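Local coordinates for protein excinuclease ABC, subunit A. (Deinococcus radiodurans, PDB 2VF7) that binds ATP, zinc and DNA as a UvrA-family ABC ATPase and probably takes part in recognising damaged DNA for excision repair, at residues 609-614 with 705-710; 614-619 with 630-635; 670-675 with 684-689. The protein carries 1 engineered substitution. One frame throughout, in Å; residues are numbered along the deposited sequence.

In the fold
Helix 609-617 supplies the first side of contacts 1 and 2. Its first part, 609-614, begins contact 1, which closes only at helix 705-716, some 90 residues on. The last turn begins contact 2, a short loop that passes through helix 620-624 and ends at 630-635. The chain then runs through the second four-cysteine zinc site, and contact 3 closes a tight loop between 670-675 and the start of helix 686-690. Contacts 2 and 3 follow in series, both within the span of contact 1; K614 belongs to contacts 1 and 2. Helix 609-617 is thus tied to helix 705-716 and to 630-635, and touches contact 3 through F609 and V612.

Contact 1. Residues 609-614 with 705-710; sequences FDQVRK and SAIFRA
The carbonyl O of Q611, whose side chain lies against I707, takes a hydrogen bond of 2.9 Å from K614 NZ. The ammonium group arrives from beside the oxygen, tilted 29° out of the carbonyl plane, because the lysine chain bends back at its outer carbons toward its own helix. Nothing polar crosses to helix 705-716. There the meeting is between aliphatic groups: I707 CD1 reaches 3.8 Å from Q611 CB and 3.9 Å from V612 CG2, while I707 CG1 runs alongside Q611 CG at 3.9 Å. The Q611 and I707 chains lie antiparallel alongside one another, whereas V612 is set roughly perpendicular to the isoleucine. The end methyl of I707 therefore touches both residues of helix 609-617, and this one side chain carries the whole of the contact from its side.

V612 works on two fronts. Its CG1 is anti to the backbone N (chi1 173°) and is turned to I686 and V689 on helix 686-690, which gives CG2 to I707. The first torsion of Q611 is nearly eclipsed (chi1 -11°), an uncommon setting. The chain bends again at the next bond, and NE2 finds the backbone O of G607, just before the helix, so the amide is held along its own helix and only the methylenes are offered across.

I707 also packs on F701. The contact joins helices 609-617 and 705-716, both within the second ABC region. With the Q611 amide engaged by G607 O, the two helices are joined here by a small set of van der Waals contacts, without a directional bond to fix their register.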
loop_
_atom_site.group_PDB
_atom_site.type_symbol
_atom_site.label_atom_id
_atom_site.label_comp_id
_atom_site.label_asym_id
_atom_site.label_seq_id
_atom_site.Cartn_x
_atom_site.Cartn_y
_atom_site.Cartn_z
ATOM N N PHE A 609 -21.157 17.764 29.707
ATOM C CA PHE A 609 -21.239 18.699 28.588
ATOM C C PHE A 609 -22.636 19.326 28.457
ATOM O O PHE A 609 -22.760 20.435 27.941
ATOM C CB PHE A 609 -20.773 18.042 27.282
ATOM C CG PHE A 609 -20.469 19.026 26.159
ATOM C CD1 PHE A 609 -19.459 19.973 26.290
ATOM C CD2 PHE A 609 -21.195 18.993 24.974
ATOM C CE1 PHE A 609 -19.182 20.897 25.251
ATOM C CE2 PHE A 609 -20.924 19.895 23.952
ATOM C CZ PHE A 609 -19.905 20.849 24.099
ATOM N N ASP A 610 -23.662 18.635 28.952
ATOM C CA ASP A 610 -25.060 19.088 28.877
ATOM C C ASP A 610 -25.329 20.424 29.571
ATOM O O ASP A 610 -26.130 21.216 29.077
ATOM C CB ASP A 610 -26.001 18.050 29.508
ATOM C CG ASP A 610 -26.457 16.998 28.527
ATOM O OD1 ASP A 610 -25.732 15.998 28.335
ATOM O OD2 ASP A 610 -27.556 17.159 27.952
ATOM N N GLN A 611 -24.706 20.620 30.744
ATOM C CA GLN A 611 -24.811 21.837 31.552
ATOM C C GLN A 611 -23.945 22.941 30.971
ATOM O O GLN A 611 -24.309 24.125 31.012
ATOM C CB GLN A 611 -24.369 21.597 32.994
ATOM C CG GLN A 611 -24.148 20.134 33.421
ATOM C CD GLN A 611 -25.383 19.250 33.253
ATOM O OE1 GLN A 611 -26.533 19.669 33.515
ATOM N NE2 GLN A 611 -25.145 18.010 32.810
ATOM N N VAL A 612 -22.796 22.539 30.435
ATOM C CA VAL A 612 -21.900 23.434 29.734
ATOM C C VAL A 612 -22.660 24.130 28.602
ATOM O O VAL A 612 -22.521 25.341 28.410
ATOM C CB VAL A 612 -20.632 22.681 29.209
ATOM C CG1 VAL A 612 -19.780 23.583 28.327
ATOM C CG2 VAL A 612 -19.805 22.140 30.357
ATOM N N ARG A 613 -23.486 23.393 27.866
ATOM C CA ARG A 613 -24.155 23.978 26.699
ATOM C C ARG A 613 -25.283 24.907 27.134
ATOM O O ARG A 613 -25.569 25.916 26.495
ATOM C CB ARG A 613 -24.704 22.890 25.795
ATOM C CG ARG A 613 -23.656 21.939 25.289
ATOM C CD ARG A 613 -24.241 21.035 24.235
ATOM N NE ARG A 613 -25.036 19.958 24.812
ATOM C CZ ARG A 613 -26.363 19.868 24.726
ATOM N NH1 ARG A 613 -27.062 20.782 24.080
ATOM N NH2 ARG A 613 -26.982 18.845 25.270
ATOM N N LYS A 614 -25.926 24.517 28.228
ATOM C CA LYS A 614 -26.855 25.347 29.014
ATOM C C LYS A 614 -26.278 26.730 29.391
ATOM O O LYS A 614 -26.962 27.738 29.278
ATOM C CB LYS A 614 -27.234 24.545 30.259
ATOM C CG LYS A 614 -28.288 25.131 31.123
ATOM C CD LYS A 614 -28.311 24.442 32.483
ATOM C CE LYS A 614 -27.342 25.088 33.495
ATOM N NZ LYS A 614 -25.959 24.525 33.413
ATOM N N SER A 705 -21.542 23.576 40.290
ATOM C CA SER A 705 -21.453 22.448 41.206
ATOM C C SER A 705 -21.354 21.056 40.549
ATOM O O SER A 705 -20.457 20.272 40.871
ATOM C CB SER A 705 -22.637 22.529 42.161
ATOM O OG SER A 705 -22.605 21.506 43.121
ATOM N N ALA A 706 -22.268 20.765 39.629
ATOM C CA ALA A 706 -22.371 19.449 39.006
ATOM C C ALA A 706 -21.221 19.152 38.041
ATOM O O ALA A 706 -20.798 18.001 37.905
ATOM C CB ALA A 706 -23.723 19.313 38.295
ATOM N N ILE A 707 -20.742 20.184 37.345
ATOM C CA ILE A 707 -19.615 20.047 36.436
ATOM C C ILE A 707 -18.385 19.811 37.291
ATOM O O ILE A 707 -17.738 18.770 37.165
ATOM C CB ILE A 707 -19.443 21.275 35.500
ATOM C CG1 ILE A 707 -20.605 21.374 34.494
ATOM C CG2 ILE A 707 -18.119 21.195 34.728
ATOM C CD1 ILE A 707 -20.874 22.757 34.008
ATOM N N PHE A 708 -18.105 20.732 38.210
ATOM C CA PHE A 708 -16.937 20.623 39.094
ATOM C C PHE A 708 -16.798 19.262 39.791
ATOM O O PHE A 708 -15.681 18.789 40.018
ATOM C CB PHE A 708 -16.930 21.761 40.118
ATOM C CG PHE A 708 -15.908 21.603 41.210
ATOM C CD1 PHE A 708 -14.612 22.075 41.043
ATOM C CD2 PHE A 708 -16.244 20.991 42.414
ATOM C CE1 PHE A 708 -13.660 21.938 42.068
ATOM C CE2 PHE A 708 -15.292 20.836 43.442
ATOM C CZ PHE A 708 -14.001 21.316 43.266
ATOM N N ARG A 709 -17.918 18.642 40.147
ATOM C CA ARG A 709 -17.878 17.351 40.823
ATOM C C ARG A 709 -17.523 16.166 39.920
ATOM O O ARG A 709 -16.849 15.233 40.353
ATOM C CB ARG A 709 -19.187 17.105 41.564
ATOM C CG ARG A 709 -19.286 17.908 42.873
ATOM C CD ARG A 709 -20.256 17.266 43.837
ATOM N NE ARG A 709 -21.101 18.260 44.509
ATOM C CZ ARG A 709 -22.311 18.622 44.058
ATOM N NH1 ARG A 709 -22.849 18.067 42.923
ATOM N NH2 ARG A 709 -22.990 19.540 44.747
ATOM N N ALA A 710 -17.991 16.200 38.677
ATOM C CA ALA A 710 -17.613 15.222 37.661
ATOM C C ALA A 710 -16.094 15.288 37.405
ATOM O O ALA A 710 -15.406 14.271 37.455
ATOM C CB ALA A 710 -18.416 15.453 36.373
#

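Contact 2. Residues 614-619 with 630-635; sequences KLFAAT and GRFSFN
F632 spreads its ring over CB of F616 in an almost ideal CH-pi contact: the carbon stands 3.6 Å from the ring centroid and 1° off the ring normal. The last turn of helix 609-617 is thereby joined to the 3-10 segment that ends at F632, a helix-to-loop contact closing the short excursion through helix 620-624. So central is the position that every carbon of the F632 ring lies 3.9 Å from F616 CB. CB of the preceding R631 covers part of the opposite face, so the ring has a methylene over the centre of one face and another near the rim of the other.

The first torsion of F632 (chi1 -57°) turns CG opposite its carbonyl carbon and next to its own amide nitrogen, which carries the ring out to the helix. The two phenyl groups are oblique, with centroids 5.4 Å apart and planes at 40°, and the outer end of F616 turns to I686 and V689 on helix 686-690. CE2 of F632 also comes, obliquely, to 3.9 Å from the backbone N of A617. Replacing F632 by an alanine would probably strip the aromatic cover from F616 CB and open a gap beside A617.

The backbone on each side has its own fastening. On the loop, S633 OG accepts from N635 N at 3.3 Å in an ST turn, while N635 OD1 binds R599. On the helix side, T619, the N-cap of helix 620-624, sends its OG1 hydroxyl to F616 O at 2.6 Å, within the carbonyl plane.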
loop_
_atom_site.group_PDB
_atom_site.type_symbol
_atom_site.label_atom_id
_atom_site.label_comp_id
_atom_site.label_asym_id
_atom_site.label_seq_id
_atom_site.Cartn_x
_atom_site.Cartn_y
_atom_site.Cartn_z
ATOM N N LYS A 614 -25.926 24.517 28.228
ATOM C CA LYS A 614 -26.855 25.347 29.014
ATOM C C LYS A 614 -26.278 26.730 29.391
ATOM O O LYS A 614 -26.962 27.738 29.278
ATOM C CB LYS A 614 -27.234 24.545 30.259
ATOM C CG LYS A 614 -28.288 25.131 31.123
ATOM C CD LYS A 614 -28.311 24.442 32.483
ATOM C CE LYS A 614 -27.342 25.088 33.495
ATOM N NZ LYS A 614 -25.959 24.525 33.413
ATOM N N LEU A 615 -25.018 26.771 29.824
ATOM C CA LEU A 615 -24.359 28.014 30.260
ATOM C C LEU A 615 -24.014 28.914 29.097
ATOM O O LEU A 615 -23.885 30.127 29.259
ATOM C CB LEU A 615 -23.056 27.713 31.023
ATOM C CG LEU A 615 -23.046 26.988 32.375
ATOM C CD1 LEU A 615 -21.632 26.680 32.848
ATOM C CD2 LEU A 615 -23.834 27.774 33.448
ATOM N N PHE A 616 -23.788 28.312 27.932
ATOM C CA PHE A 616 -23.531 29.063 26.696
ATOM C C PHE A 616 -24.822 29.642 26.116
ATOM O O PHE A 616 -24.838 30.773 25.653
ATOM C CB PHE A 616 -22.797 28.185 25.670
ATOM C CG PHE A 616 -21.283 28.203 25.823
ATOM C CD1 PHE A 616 -20.649 27.338 26.699
ATOM C CD2 PHE A 616 -20.510 29.100 25.092
ATOM C CE1 PHE A 616 -19.268 27.379 26.872
ATOM C CE2 PHE A 616 -19.140 29.147 25.248
ATOM C CZ PHE A 616 -18.505 28.279 26.130
ATOM N N ALA A 617 -25.902 28.869 26.172
ATOM C CA ALA A 617 -27.205 29.290 25.681
ATOM C C ALA A 617 -27.811 30.454 26.474
ATOM O O ALA A 617 -28.763 31.089 26.007
ATOM C CB ALA A 617 -28.151 28.113 25.682
ATOM N N ALA A 618 -27.261 30.725 27.666
ATOM C CA ALA A 618 -27.756 31.794 28.557
ATOM C C ALA A 618 -26.975 33.119 28.479
ATOM O O ALA A 618 -27.195 34.023 29.285
ATOM C CB ALA A 618 -27.796 31.293 29.982
ATOM N N THR A 619 -26.079 33.237 27.506
ATOM C CA THR A 619 -25.236 34.425 27.348
ATOM C C THR A 619 -25.934 35.471 26.507
ATOM O O THR A 619 -26.790 35.125 25.679
ATOM C CB THR A 619 -23.847 34.087 26.715
ATOM O OG1 THR A 619 -24.025 33.285 25.550
ATOM C CG2 THR A 619 -22.985 33.331 27.700
ATOM N N GLY A 630 -28.719 23.428 22.124
ATOM C CA GLY A 630 -28.507 22.588 20.945
ATOM C C GLY A 630 -27.485 23.117 19.947
ATOM O O GLY A 630 -26.739 22.345 19.371
ATOM N N ARG A 631 -27.432 24.424 19.746
ATOM C CA ARG A 631 -26.379 25.054 18.953
ATOM C C ARG A 631 -24.960 24.605 19.375
ATOM O O ARG A 631 -24.028 24.682 18.597
ATOM C CB ARG A 631 -26.508 26.579 19.082
ATOM C CG ARG A 631 -25.558 27.418 18.243
ATOM C CD ARG A 631 -26.005 27.430 16.784
ATOM N NE ARG A 631 -24.959 27.929 15.892
ATOM C CZ ARG A 631 -25.178 28.437 14.696
ATOM N NH1 ARG A 631 -26.414 28.531 14.215
ATOM N NH2 ARG A 631 -24.154 28.874 13.984
ATOM N N PHE A 632 -24.799 24.157 20.620
ATOM C CA PHE A 632 -23.468 23.947 21.177
ATOM C C PHE A 632 -23.165 22.460 21.300
ATOM O O PHE A 632 -22.154 22.063 21.877
ATOM C CB PHE A 632 -23.284 24.729 22.495
ATOM C CG PHE A 632 -23.531 26.220 22.358
ATOM C CD1 PHE A 632 -22.520 27.074 21.924
ATOM C CD2 PHE A 632 -24.776 26.763 22.644
ATOM C CE1 PHE A 632 -22.751 28.458 21.766
ATOM C CE2 PHE A 632 -25.022 28.152 22.487
ATOM C CZ PHE A 632 -24.000 28.999 22.064
ATOM N N SER A 633 -24.052 21.643 20.738
ATOM C CA SER A 633 -23.813 20.227 20.591
ATOM C C SER A 633 -23.028 19.981 19.300
ATOM O O SER A 633 -23.265 20.640 18.285
ATOM C CB SER A 633 -25.150 19.477 20.535
ATOM O OG SER A 633 -24.975 18.081 20.749
ATOM N N PHE A 634 -22.083 19.054 19.329
ATOM C CA PHE A 634 -21.473 18.594 18.079
ATOM C C PHE A 634 -22.104 17.271 17.659
ATOM O O PHE A 634 -21.593 16.612 16.771
ATOM C CB PHE A 634 -19.949 18.461 18.207
ATOM C CG PHE A 634 -19.509 17.647 19.386
ATOM C CD1 PHE A 634 -19.455 16.256 19.309
ATOM C CD2 PHE A 634 -19.167 18.264 20.581
ATOM C CE1 PHE A 634 -19.090 15.512 20.399
ATOM C CE2 PHE A 634 -18.799 17.521 21.674
ATOM C CZ PHE A 634 -18.750 16.159 21.590
ATOM N N ASN A 635 -23.212 16.881 18.296
ATOM C CA ASN A 635 -23.936 15.656 17.907
ATOM C C ASN A 635 -25.230 15.942 17.195
ATOM O O ASN A 635 -25.956 15.043 16.775
ATOM C CB ASN A 635 -24.123 14.706 19.086
ATOM C CG ASN A 635 -22.817 14.193 19.580
ATOM O OD1 ASN A 635 -21.933 13.938 18.781
ATOM N ND2 ASN A 635 -22.654 14.087 20.889
#

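Contact 3. Residues 670-675 with 684-689; sequences TRYNAE and KNIADV
I686 places its CG2 methyl squarely over the centre of the Y672 ring, 3.6 Å from the centroid and 12° off the ring normal. The methyl occupies the crowded position between backbone N and carbonyl carbon, while CG1 is anti to the N (chi1 -174°); the two branches thus share the aromatic, CG2 pressing on the face and I686 CG1 lying 3.8 Å from Y672 OH. The two side chains meet nearly perpendicular in this CH-pi contact. The hydroxyl itself is engaged elsewhere, with the backbone O of F632, and this fixes the ring at its outer end while F609 packs against both Y672 and I686.

One residue on in the helix, A687 brings its CB to 3.9 Å from CB of T670, and the two backbones draw in until the CA atoms of T670 and A687 are only 5.5 Å apart. T670 OG1 points back to a weak hydrogen bond with C667 O.

The helix that presents I686 and A687 is closed at its start by N685. Its OD1 accepts D688 N at a short 2.6 Å; the donor stands nearly in line with the C=O, but the bond is bent to 137° at the hydrogen. A687 N bonds weakly to the same oxygen. In return, N685 N donates to D688 OD1 at 2.9 Å, almost straight, on the anti side of the carboxylate. The side chain of T670 comes within about 3 Å of that of C667, a ligand of the bound zinc ion. The arrangement is that of a capping-box helix start whose first turn packs, by CH-pi and methyl contacts, on the chain leaving a four-cysteine zinc site of UvrA2.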
loop_
_atom_site.group_PDB
_atom_site.type_symbol
_atom_site.label_atom_id
_atom_site.label_comp_id
_atom_site.label_asym_id
_atom_site.label_seq_id
_atom_site.Cartn_x
_atom_site.Cartn_y
_atom_site.Cartn_z
ATOM N N THR A 670 -11.705 22.156 15.945
ATOM C CA THR A 670 -12.577 22.860 16.891
ATOM C C THR A 670 -13.937 22.191 17.016
ATOM O O THR A 670 -14.486 22.156 18.114
ATOM C CB THR A 670 -12.746 24.373 16.583
ATOM O OG1 THR A 670 -13.563 24.570 15.412
ATOM C CG2 THR A 670 -11.366 25.057 16.401
ATOM N N ARG A 671 -14.428 21.610 15.915
ATOM C CA ARG A 671 -15.712 20.859 15.832
ATOM C C ARG A 671 -16.953 21.726 15.538
ATOM O O ARG A 671 -18.066 21.186 15.414
ATOM C CB ARG A 671 -16.007 20.074 17.098
ATOM C CG ARG A 671 -15.165 18.890 17.433
ATOM C CD ARG A 671 -15.714 18.244 18.739
ATOM N NE ARG A 671 -14.748 17.369 19.407
ATOM C CZ ARG A 671 -14.783 16.031 19.404
ATOM N NH1 ARG A 671 -15.744 15.378 18.767
ATOM N NH2 ARG A 671 -13.858 15.335 20.063
ATOM N N TYR A 672 -16.772 23.046 15.437
ATOM C CA TYR A 672 -17.895 23.978 15.296
ATOM C C TYR A 672 -17.673 24.941 14.159
ATOM O O TYR A 672 -16.524 25.188 13.781
ATOM C CB TYR A 672 -18.109 24.771 16.596
ATOM C CG TYR A 672 -18.505 23.914 17.782
ATOM C CD1 TYR A 672 -19.845 23.644 18.053
ATOM C CD2 TYR A 672 -17.517 23.343 18.633
ATOM C CE1 TYR A 672 -20.206 22.843 19.149
ATOM C CE2 TYR A 672 -17.870 22.540 19.734
ATOM C CZ TYR A 672 -19.219 22.298 19.975
ATOM O OH TYR A 672 -19.584 21.527 21.051
ATOM N N ASN A 673 -18.761 25.484 13.603
ATOM C CA ASN A 673 -18.632 26.550 12.605
ATOM C C ASN A 673 -18.141 27.835 13.272
ATOM O O ASN A 673 -18.044 27.886 14.495
ATOM C CB ASN A 673 -19.891 26.730 11.719
ATOM C CG ASN A 673 -21.118 27.165 12.495
ATOM O OD1 ASN A 673 -21.030 27.909 13.466
ATOM N ND2 ASN A 673 -22.278 26.719 12.050
ATOM N N ALA A 674 -17.788 28.839 12.472
ATOM C CA ALA A 674 -17.149 30.059 12.957
ATOM C C ALA A 674 -18.107 30.928 13.745
ATOM O O ALA A 674 -17.706 31.640 14.654
ATOM C CB ALA A 674 -16.582 30.855 11.787
ATOM N N GLU A 675 -19.374 30.888 13.366
ATOM C CA GLU A 675 -20.397 31.729 13.969
ATOM C C GLU A 675 -20.724 31.269 15.391
ATOM O O GLU A 675 -21.037 32.082 16.256
ATOM C CB GLU A 675 -21.638 31.714 13.085
ATOM C CG GLU A 675 -22.837 32.388 13.675
ATOM C CD GLU A 675 -24.021 32.311 12.765
ATOM O OE1 GLU A 675 -23.811 32.025 11.561
ATOM O OE2 GLU A 675 -25.155 32.550 13.246
ATOM N N LYS A 684 -14.290 32.578 27.237
ATOM C CA LYS A 684 -13.942 31.332 26.545
ATOM C C LYS A 684 -15.007 30.922 25.516
ATOM O O LYS A 684 -16.192 30.920 25.837
ATOM C CB LYS A 684 -13.816 30.200 27.566
ATOM C CG LYS A 684 -12.637 30.327 28.515
ATOM C CD LYS A 684 -12.118 28.959 28.956
ATOM C CE LYS A 684 -10.968 29.114 29.968
ATOM N NZ LYS A 684 -9.994 30.171 29.554
ATOM N N ASN A 685 -14.614 30.553 24.293
ATOM C CA ASN A 685 -15.602 29.995 23.353
ATOM C C ASN A 685 -15.832 28.533 23.688
ATOM O O ASN A 685 -15.270 28.058 24.655
ATOM C CB ASN A 685 -15.295 30.269 21.853
ATOM C CG ASN A 685 -13.930 29.733 21.390
ATOM O OD1 ASN A 685 -13.513 28.652 21.776
ATOM N ND2 ASN A 685 -13.240 30.503 20.557
ATOM N N ILE A 686 -16.668 27.819 22.944
ATOM C CA ILE A 686 -17.018 26.450 23.337
ATOM C C ILE A 686 -15.863 25.475 23.052
ATOM O O ILE A 686 -15.772 24.411 23.673
ATOM C CB ILE A 686 -18.360 25.960 22.672
ATOM C CG1 ILE A 686 -18.788 24.579 23.206
ATOM C CG2 ILE A 686 -18.240 25.909 21.138
ATOM C CD1 ILE A 686 -19.299 24.523 24.696
ATOM N N ALA A 687 -15.001 25.846 22.105
ATOM C CA ALA A 687 -13.814 25.074 21.742
ATOM C C ALA A 687 -12.712 25.396 22.726
ATOM O O ALA A 687 -11.836 24.565 22.974
ATOM C CB ALA A 687 -13.373 25.434 20.325
ATOM N N ASP A 688 -12.766 26.609 23.288
ATOM C CA ASP A 688 -11.860 27.015 24.356
ATOM C C ASP A 688 -12.082 26.113 25.549
ATOM O O ASP A 688 -11.101 25.690 26.172
ATOM C CB ASP A 688 -12.046 28.477 24.771
ATOM C CG ASP A 688 -11.300 29.470 23.872
ATOM O OD1 ASP A 688 -11.829 30.573 23.681
ATOM O OD2 ASP A 688 -10.190 29.184 23.377
ATOM N N VAL A 689 -13.341 25.773 25.864
ATOM C CA VAL A 689 -13.576 24.855 26.992
ATOM C C VAL A 689 -13.221 23.390 26.706
ATOM O O VAL A 689 -12.646 22.734 27.532
ATOM C CB VAL A 689 -14.982 25.002 27.735
ATOM C CG1 VAL A 689 -15.533 26.457 27.724
ATOM C CG2 VAL A 689 -16.022 24.009 27.284
#